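PDB 2DVZ: putative exported protein from Bordetella pertussis, which is a periplasmic solute-binding protein of the Bug family that binds glutamate and probably delivers it for uptake. Local coordinates for residues A[106-110]-A[256-260]; A[110-116]-A[280-286]. All coordinates share one frame; numbering follows the deposited sequence.

Interaction 1 (A[106-110]-A[256-260])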
ATOM      1  N   PHE A 106      -5.612  -1.801 -17.417  1.00 19.05           N
ATOM      2  CA  PHE A 106      -5.380  -0.430 -16.965  1.00 17.23           C
ATOM      3  C   PHE A 106      -4.379   0.310 -17.818  1.00 16.13           C
ATOM      4  O   PHE A 106      -3.391  -0.256 -18.226  1.00 16.53           O
ATOM      5  CB  PHE A 106      -4.971  -0.419 -15.474  1.00 16.86           C
ATOM      6  CG  PHE A 106      -6.046  -0.944 -14.587  1.00 15.50           C
ATOM      7  CD1 PHE A 106      -7.176  -0.171 -14.341  1.00 13.00           C
ATOM      8  CD2 PHE A 106      -5.998  -2.268 -14.098  1.00 15.25           C
ATOM      9  CE1 PHE A 106      -8.199  -0.672 -13.561  1.00 12.41           C
ATOM     10  CE2 PHE A 106      -7.046  -2.779 -13.312  1.00 11.54           C
ATOM     11  CZ  PHE A 106      -8.125  -1.972 -13.044  1.00 12.59           C
ATOM     12  N   GLN A 107      -4.663   1.579 -18.075  1.00 15.30           N
ATOM     13  CA  GLN A 107      -3.674   2.529 -18.550  1.00 14.57           C
ATOM     14  C   GLN A 107      -3.058   3.211 -17.305  1.00 14.64           C
ATOM     15  O   GLN A 107      -3.750   3.931 -16.572  1.00 14.11           O
ATOM     16  CB  GLN A 107      -4.302   3.561 -19.546  1.00 14.08           C
ATOM     17  CG  GLN A 107      -3.419   4.779 -19.891  1.00 13.38           C
ATOM     18  CD  GLN A 107      -2.128   4.374 -20.567  1.00 12.47           C
ATOM     19  OE1 GLN A 107      -2.164   3.736 -21.571  1.00 14.71           O
ATOM     20  NE2 GLN A 107      -0.989   4.698 -19.980  1.00 12.39           N
ATOM     21  N   PRO A 108      -1.743   2.997 -17.069  1.00 14.86           N
ATOM     22  CA  PRO A 108      -1.065   3.773 -16.006  1.00 14.92           C
ATOM     23  C   PRO A 108      -0.935   5.267 -16.297  1.00 15.20           C
ATOM     24  O   PRO A 108      -0.689   5.662 -17.428  1.00 14.44           O
ATOM     25  CB  PRO A 108       0.326   3.154 -15.935  1.00 15.10           C
ATOM     26  CG  PRO A 108       0.168   1.805 -16.577  1.00 15.65           C
ATOM     27  CD  PRO A 108      -0.834   2.039 -17.697  1.00 13.91           C
ATOM     28  N   VAL A 109      -1.106   6.090 -15.257  1.00 15.09           N
ATOM     29  CA  VAL A 109      -0.935   7.510 -15.403  1.00 14.52           C
ATOM     30  C   VAL A 109       0.413   7.928 -14.782  1.00 14.98           C
ATOM     31  O   VAL A 109       1.262   8.520 -15.465  1.00 15.28           O
ATOM     32  CB  VAL A 109      -2.124   8.266 -14.773  1.00 13.93           C
ATOM     33  CG1 VAL A 109      -1.874   9.758 -14.809  1.00 12.16           C
ATOM     34  CG2 VAL A 109      -3.449   7.882 -15.518  1.00 12.88           C
ATOM     35  N   THR A 110       0.587   7.607 -13.496  1.00 14.25           N
ATOM     36  CA  THR A 110       1.761   7.996 -12.715  1.00 13.94           C
ATOM     37  C   THR A 110       1.773   7.353 -11.324  1.00 13.67           C
ATOM     38  O   THR A 110       0.721   7.112 -10.696  1.00 13.12           O
ATOM     39  CB  THR A 110       1.897   9.542 -12.581  1.00 14.20           C
ATOM     40  OG1 THR A 110       3.248   9.885 -12.242  1.00 13.48           O
ATOM     41  CG2 THR A 110       0.923  10.097 -11.544  1.00 12.95           C
ATOM     42  N   VAL A 256      -4.568  11.072 -20.087  1.00 16.78           N
ATOM     43  CA  VAL A 256      -3.378  10.598 -19.367  1.00 16.77           C
ATOM     44  C   VAL A 256      -2.362  11.715 -19.099  1.00 17.29           C
ATOM     45  O   VAL A 256      -1.940  11.920 -17.968  1.00 17.32           O
ATOM     46  CB  VAL A 256      -2.686   9.374 -20.110  1.00 16.39           C
ATOM     47  CG1 VAL A 256      -1.484   8.868 -19.356  1.00 16.26           C
ATOM     48  CG2 VAL A 256      -3.648   8.240 -20.299  1.00 15.33           C
ATOM     49  N   ASN A 257      -1.990  12.449 -20.139  1.00 17.63           N
ATOM     50  CA  ASN A 257      -1.017  13.537 -19.983  1.00 17.18           C
ATOM     51  C   ASN A 257      -1.580  14.716 -19.223  1.00 16.70           C
ATOM     52  O   ASN A 257      -0.858  15.400 -18.548  1.00 16.92           O
ATOM     53  CB  ASN A 257      -0.473  14.003 -21.347  1.00 16.80           C
ATOM     54  CG  ASN A 257       0.297  12.919 -22.071  1.00 16.44           C
ATOM     55  OD1 ASN A 257       1.183  12.284 -21.497  1.00 17.14           O
ATOM     56  ND2 ASN A 257      -0.025  12.712 -23.350  1.00 15.83           N
ATOM     57  N   LYS A 258      -2.862  14.983 -19.361  1.00 16.79           N
ATOM     58  CA  LYS A 258      -3.444  16.042 -18.568  1.00 17.32           C
ATOM     59  C   LYS A 258      -3.378  15.721 -17.083  1.00 15.86           C
ATOM     60  O   LYS A 258      -2.955  16.547 -16.303  1.00 15.43           O
ATOM     61  CB  LYS A 258      -4.874  16.380 -19.024  1.00 18.56           C
ATOM     62  CG  LYS A 258      -4.901  17.431 -20.126  1.00 22.41           C
ATOM     63  CD  LYS A 258      -6.313  17.585 -20.680  1.00 26.75           C
ATOM     64  CE  LYS A 258      -6.382  18.643 -21.754  1.00 29.63           C
ATOM     65  NZ  LYS A 258      -7.450  18.363 -22.766  1.00 32.63           N
ATOM     66  N   LEU A 259      -3.805  14.511 -16.727  1.00 15.23           N
ATOM     67  CA  LEU A 259      -3.797  14.012 -15.351  1.00 14.70           C
ATOM     68  C   LEU A 259      -2.394  13.929 -14.767  1.00 14.45           C
ATOM     69  O   LEU A 259      -2.186  14.276 -13.618  1.00 13.97           O
ATOM     70  CB  LEU A 259      -4.427  12.612 -15.294  1.00 14.47           C
ATOM     71  CG  LEU A 259      -5.932  12.514 -15.558  1.00 13.93           C
ATOM     72  CD1 LEU A 259      -6.317  11.067 -15.774  1.00 10.90           C
ATOM     73  CD2 LEU A 259      -6.712  13.149 -14.396  1.00 14.50           C
ATOM     74  N   ARG A 260      -1.444  13.449 -15.556  1.00 14.77           N
ATOM     75  CA  ARG A 260      -0.084  13.300 -15.105  1.00 16.00           C
ATOM     76  C   ARG A 260       0.522  14.658 -14.817  1.00 16.79           C
ATOM     77  O   ARG A 260       1.213  14.839 -13.800  1.00 17.21           O
ATOM     78  CB  ARG A 260       0.784  12.568 -16.134  1.00 16.65           C
ATOM     79  CG  ARG A 260       2.042  12.033 -15.486  1.00 16.97           C
ATOM     80  CD  ARG A 260       3.209  12.186 -16.361  1.00 19.23           C
ATOM     81  NE  ARG A 260       4.435  12.190 -15.564  1.00 20.92           N
ATOM     82  CZ  ARG A 260       5.588  12.712 -15.950  1.00 19.10           C
ATOM     83  NH1 ARG A 260       5.676  13.284 -17.127  1.00 19.29           N
ATOM     84  NH2 ARG A 260       6.639  12.662 -15.156  1.00 18.21           N
TER

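Interaction 2 (A[110-116]-A[280-286])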
ATOM      1  N   THR A 110       0.587   7.607 -13.496  1.00 14.25           N
ATOM      2  CA  THR A 110       1.761   7.996 -12.715  1.00 13.94           C
ATOM      3  C   THR A 110       1.773   7.353 -11.324  1.00 13.67           C
ATOM      4  O   THR A 110       0.721   7.112 -10.696  1.00 13.12           O
ATOM      5  CB  THR A 110       1.897   9.542 -12.581  1.00 14.20           C
ATOM      6  OG1 THR A 110       3.248   9.885 -12.242  1.00 13.48           O
ATOM      7  CG2 THR A 110       0.923  10.097 -11.544  1.00 12.95           C
ATOM      8  N   ASN A 111       2.986   7.061 -10.872  1.00 13.32           N
ATOM      9  CA  ASN A 111       3.250   6.720  -9.495  1.00 13.14           C
ATOM     10  C   ASN A 111       3.296   8.011  -8.689  1.00 13.01           C
ATOM     11  O   ASN A 111       4.154   8.863  -8.912  1.00 13.08           O
ATOM     12  CB  ASN A 111       4.562   5.933  -9.429  1.00 13.33           C
ATOM     13  CG  ASN A 111       4.962   5.519  -8.026  1.00 13.17           C
ATOM     14  OD1 ASN A 111       4.369   5.926  -7.023  1.00 14.20           O
ATOM     15  ND2 ASN A 111       5.978   4.683  -7.954  1.00 13.85           N
ATOM     16  N   PHE A 112       2.336   8.164  -7.772  1.00 13.05           N
ATOM     17  CA  PHE A 112       2.330   9.266  -6.810  1.00 13.16           C
ATOM     18  C   PHE A 112       3.522   9.205  -5.867  1.00 13.91           C
ATOM     19  O   PHE A 112       4.282  10.178  -5.703  1.00 14.87           O
ATOM     20  CB  PHE A 112       1.099   9.214  -5.921  1.00 12.74           C
ATOM     21  CG  PHE A 112      -0.199   9.583  -6.606  1.00 11.59           C
ATOM     22  CD1 PHE A 112      -0.213  10.207  -7.871  1.00 10.18           C
ATOM     23  CD2 PHE A 112      -1.421   9.339  -5.952  1.00  9.81           C
ATOM     24  CE1 PHE A 112      -1.431  10.577  -8.492  1.00  9.87           C
ATOM     25  CE2 PHE A 112      -2.661   9.735  -6.561  1.00 10.97           C
ATOM     26  CZ  PHE A 112      -2.663  10.336  -7.823  1.00 10.39           C
ATOM     27  N   ALA A 113       3.685   8.069  -5.201  1.00 14.24           N
ATOM     28  CA  ALA A 113       4.708   8.005  -4.145  1.00 13.70           C
ATOM     29  C   ALA A 113       5.187   6.603  -3.914  1.00 13.85           C
ATOM     30  O   ALA A 113       4.430   5.607  -4.002  1.00 14.47           O
ATOM     31  CB  ALA A 113       4.188   8.593  -2.846  1.00 12.34           C
ATOM     32  N   ASN A 114       6.463   6.533  -3.593  1.00 13.08           N
ATOM     33  CA  ASN A 114       7.006   5.348  -3.014  1.00 11.98           C
ATOM     34  C   ASN A 114       6.803   5.371  -1.501  1.00 12.06           C
ATOM     35  O   ASN A 114       6.952   6.405  -0.877  1.00 13.62           O
ATOM     36  CB  ASN A 114       8.456   5.232  -3.428  1.00 11.09           C
ATOM     37  CG  ASN A 114       8.594   4.926  -4.892  1.00 10.02           C
ATOM     38  OD1 ASN A 114       8.248   3.832  -5.352  1.00 10.96           O
ATOM     39  ND2 ASN A 114       9.133   5.866  -5.637  1.00  6.89           N
ATOM     40  N   THR A 115       6.464   4.226  -0.914  1.00 12.12           N
ATOM     41  CA  THR A 115       5.974   4.154   0.464  1.00 11.24           C
ATOM     42  C   THR A 115       6.586   3.008   1.269  1.00 11.23           C
ATOM     43  O   THR A 115       6.717   1.866   0.771  1.00 10.81           O
ATOM     44  CB  THR A 115       4.453   4.068   0.476  1.00 10.61           C
ATOM     45  OG1 THR A 115       3.929   5.188  -0.235  1.00 11.48           O
ATOM     46  CG2 THR A 115       3.903   4.114   1.848  1.00  9.93           C
ATOM     47  N   ALA A 116       6.961   3.330   2.516  1.00 11.35           N
ATOM     48  CA  ALA A 116       7.556   2.350   3.430  1.00 10.84           C
ATOM     49  C   ALA A 116       6.481   1.462   3.998  1.00 10.57           C
ATOM     50  O   ALA A 116       5.360   1.914   4.258  1.00 10.20           O
ATOM     51  CB  ALA A 116       8.305   3.056   4.591  1.00 10.45           C
ATOM     52  N   GLY A 280       5.971   8.822   5.779  1.00 13.71           N
ATOM     53  CA  GLY A 280       6.837   7.707   5.447  1.00 13.18           C
ATOM     54  C   GLY A 280       6.821   7.344   3.974  1.00 13.05           C
ATOM     55  O   GLY A 280       6.984   6.183   3.653  1.00 12.81           O
ATOM     56  N   SER A 281       6.567   8.341   3.107  1.00 12.66           N
ATOM     57  CA  SER A 281       6.594   8.218   1.658  1.00 12.56           C
ATOM     58  C   SER A 281       7.563   9.226   1.009  1.00 12.87           C
ATOM     59  O   SER A 281       8.120  10.112   1.651  1.00 12.78           O
ATOM     60  CB  SER A 281       5.205   8.459   1.042  1.00 12.47           C
ATOM     61  OG  SER A 281       4.203   7.678   1.618  1.00 11.43           O
ATOM     62  N   ALA A 282       7.729   9.084  -0.290  1.00 13.07           N
ATOM     63  CA  ALA A 282       8.535   9.977  -1.063  1.00 13.04           C
ATOM     64  C   ALA A 282       7.874  10.134  -2.421  1.00 13.85           C
ATOM     65  O   ALA A 282       7.509   9.129  -3.048  1.00 13.65           O
ATOM     66  CB  ALA A 282       9.941   9.389  -1.234  1.00 13.25           C
ATOM     67  N   PRO A 283       7.755  11.393  -2.905  1.00 15.14           N
ATOM     68  CA  PRO A 283       7.072  11.620  -4.209  1.00 15.08           C
ATOM     69  C   PRO A 283       7.773  10.921  -5.373  1.00 15.78           C
ATOM     70  O   PRO A 283       8.995  10.826  -5.387  1.00 16.25           O
ATOM     71  CB  PRO A 283       7.116  13.150  -4.399  1.00 15.37           C
ATOM     72  CG  PRO A 283       8.139  13.693  -3.316  1.00 14.49           C
ATOM     73  CD  PRO A 283       8.239  12.647  -2.245  1.00 14.23           C
ATOM     74  N   SER A 284       7.000  10.437  -6.340  1.00 15.83           N
ATOM     75  CA  SER A 284       7.546   9.929  -7.600  1.00 15.90           C
ATOM     76  C   SER A 284       7.153  10.881  -8.783  1.00 15.87           C
ATOM     77  O   SER A 284       7.953  11.717  -9.199  1.00 14.86           O
ATOM     78  CB  SER A 284       7.074   8.492  -7.813  1.00 15.72           C
ATOM     79  OG  SER A 284       7.674   7.907  -8.946  1.00 18.04           O
ATOM     80  N   GLY A 285       5.914  10.791  -9.281  1.00 16.02           N
ATOM     81  CA  GLY A 285       5.479  11.624 -10.390  1.00 15.88           C
ATOM     82  C   GLY A 285       6.262  11.265 -11.641  1.00 16.00           C
ATOM     83  O   GLY A 285       6.600  12.143 -12.440  1.00 15.98           O
ATOM     84  N   ASN A 286       6.545   9.964 -11.787  1.00 16.14           N
ATOM     85  CA  ASN A 286       7.237   9.405 -12.947  1.00 15.91           C
ATOM     86  C   ASN A 286       6.273   9.274 -14.140  1.00 16.53           C
ATOM     87  O   ASN A 286       5.105   9.639 -14.049  1.00 17.04           O
ATOM     88  CB  ASN A 286       7.882   8.067 -12.582  1.00 14.96           C
ATOM     89  CG  ASN A 286       6.854   6.993 -12.203  1.00 14.76           C
ATOM     90  OD1 ASN A 286       5.665   7.262 -12.182  1.00 12.70           O
ATOM     91  ND2 ASN A 286       7.319   5.759 -11.926  1.00 13.75           N
TER
HETATM   92  O   HOH W   1       9.138   5.927  -8.590  1.00 14.83           O

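Interaction 1 (A[106-110]-A[256-260])
Val256, in the first turn of helix 253-267, meets strand 106-121 with both methyl branches. Its CG2 lies 3.5 Å from Gln107 CG, where the two side chains cross at about a right angle. Its CG1 is turned to the strand backbone, 3.8 Å from Pro108 O. That carbonyl is also gripped from its own strand. The Gln107 chain bends at chi2 (62°) and brings NE2 back to Pro108 O, a hydrogen bond of 2.7 Å with the donor tilted 16° from the carbonyl plane. The amide of Gln107 is thus held while its CG stays against the valine. One turn on, Leu259 sets its CB 3.9 Å from Val109 CG1. Val109 CG1 also comes 3.8 Å from Val256 O. Leu259 continues to Leu79 of strand 78-82. Arg260 passes its CG over Val109 O at 3.6 Å and crosses Thr110 at about a right angle, with CG 3.8 Å from Thr110 CB. With CG anti to the backbone N (chi1 -162°), the chain runs past Thr110 toward the loop before helix 288-307, where NH2 bonds Gly285 O. Val109 and Thr110 form a classic beta bulge facing Leu245. This is helix-on-sheet packing in a periplasmic binding protein fold. Methyls and methylenes make the contact. Gln107 NE2 is held by its own strand and Arg260 by Gly285, so shape rather than polar pairing joins helix to strand.

Interaction 2 (A[110-116]-A[280-286])
Backbone bonding to strand 106-121 runs on past Pro283, where strand 281-283 ends. Ser284 N reaches Phe112 O from above the carbonyl plane, while Gly285 N meets Asn111 O almost head-on at 2.6 Å. The strands themselves pair antiparallel. Asn114 and Ala282 are a hydrogen-bonded pair, with Asn114 N to Ala282 O and Ala282 N to Asn114 O both 2.9 Å. Thr115 and Ser281 are a non-hydrogen-bonded pair with their side chains on one face, toward Ile36 and Pro198. Their hydroxyls bond at 3.1 Å between Thr115 OG1 and Ser281 OG, and Ser281 OG also bonds Gln279. Thr115 touches Tyr243, a glutamate-binding residue, and its side chain is about 7 Å from the bound glutamic acid. Toward strand 241-248, Phe112 and Ala113 form a classic beta bulge facing Tyr243. Gly280 ends helix 270-279 in a Schellman motif, and its carbonyl takes the N-H of Ala116. Thr110 OG1 gives its proton to Asn286 O. The Asn286 side chain folds back (chi1 64°) so that OD1 accepts Asn111 N at 3.0 Å, and its ND2 is held by Glu294. On the Asn114 face, a water close to Ser284 OG accepts from Asn114 ND2 at 3.0 Å.

Both interactions use strand 106-121 and share Thr110. Interaction 1 packs helix 253-267 against the start of the strand, its centre about 19 Å from the centre of the chain. Interaction 2 adds strand 281-283 and the following loop to the same strand. Its centre is about 11 Å from the centre of the chain, and it comes nearer the glutamate. Both are partly buried. Their chemistry differs. Interaction 1 rests on apolar packing of side chains against the strand. Interaction 2 rests on hydrogen bonds, most of them from the backbone. Arg260 joins the two contacts, because it packs in interaction 1 and its guanidinium reaches the loop of 280-286.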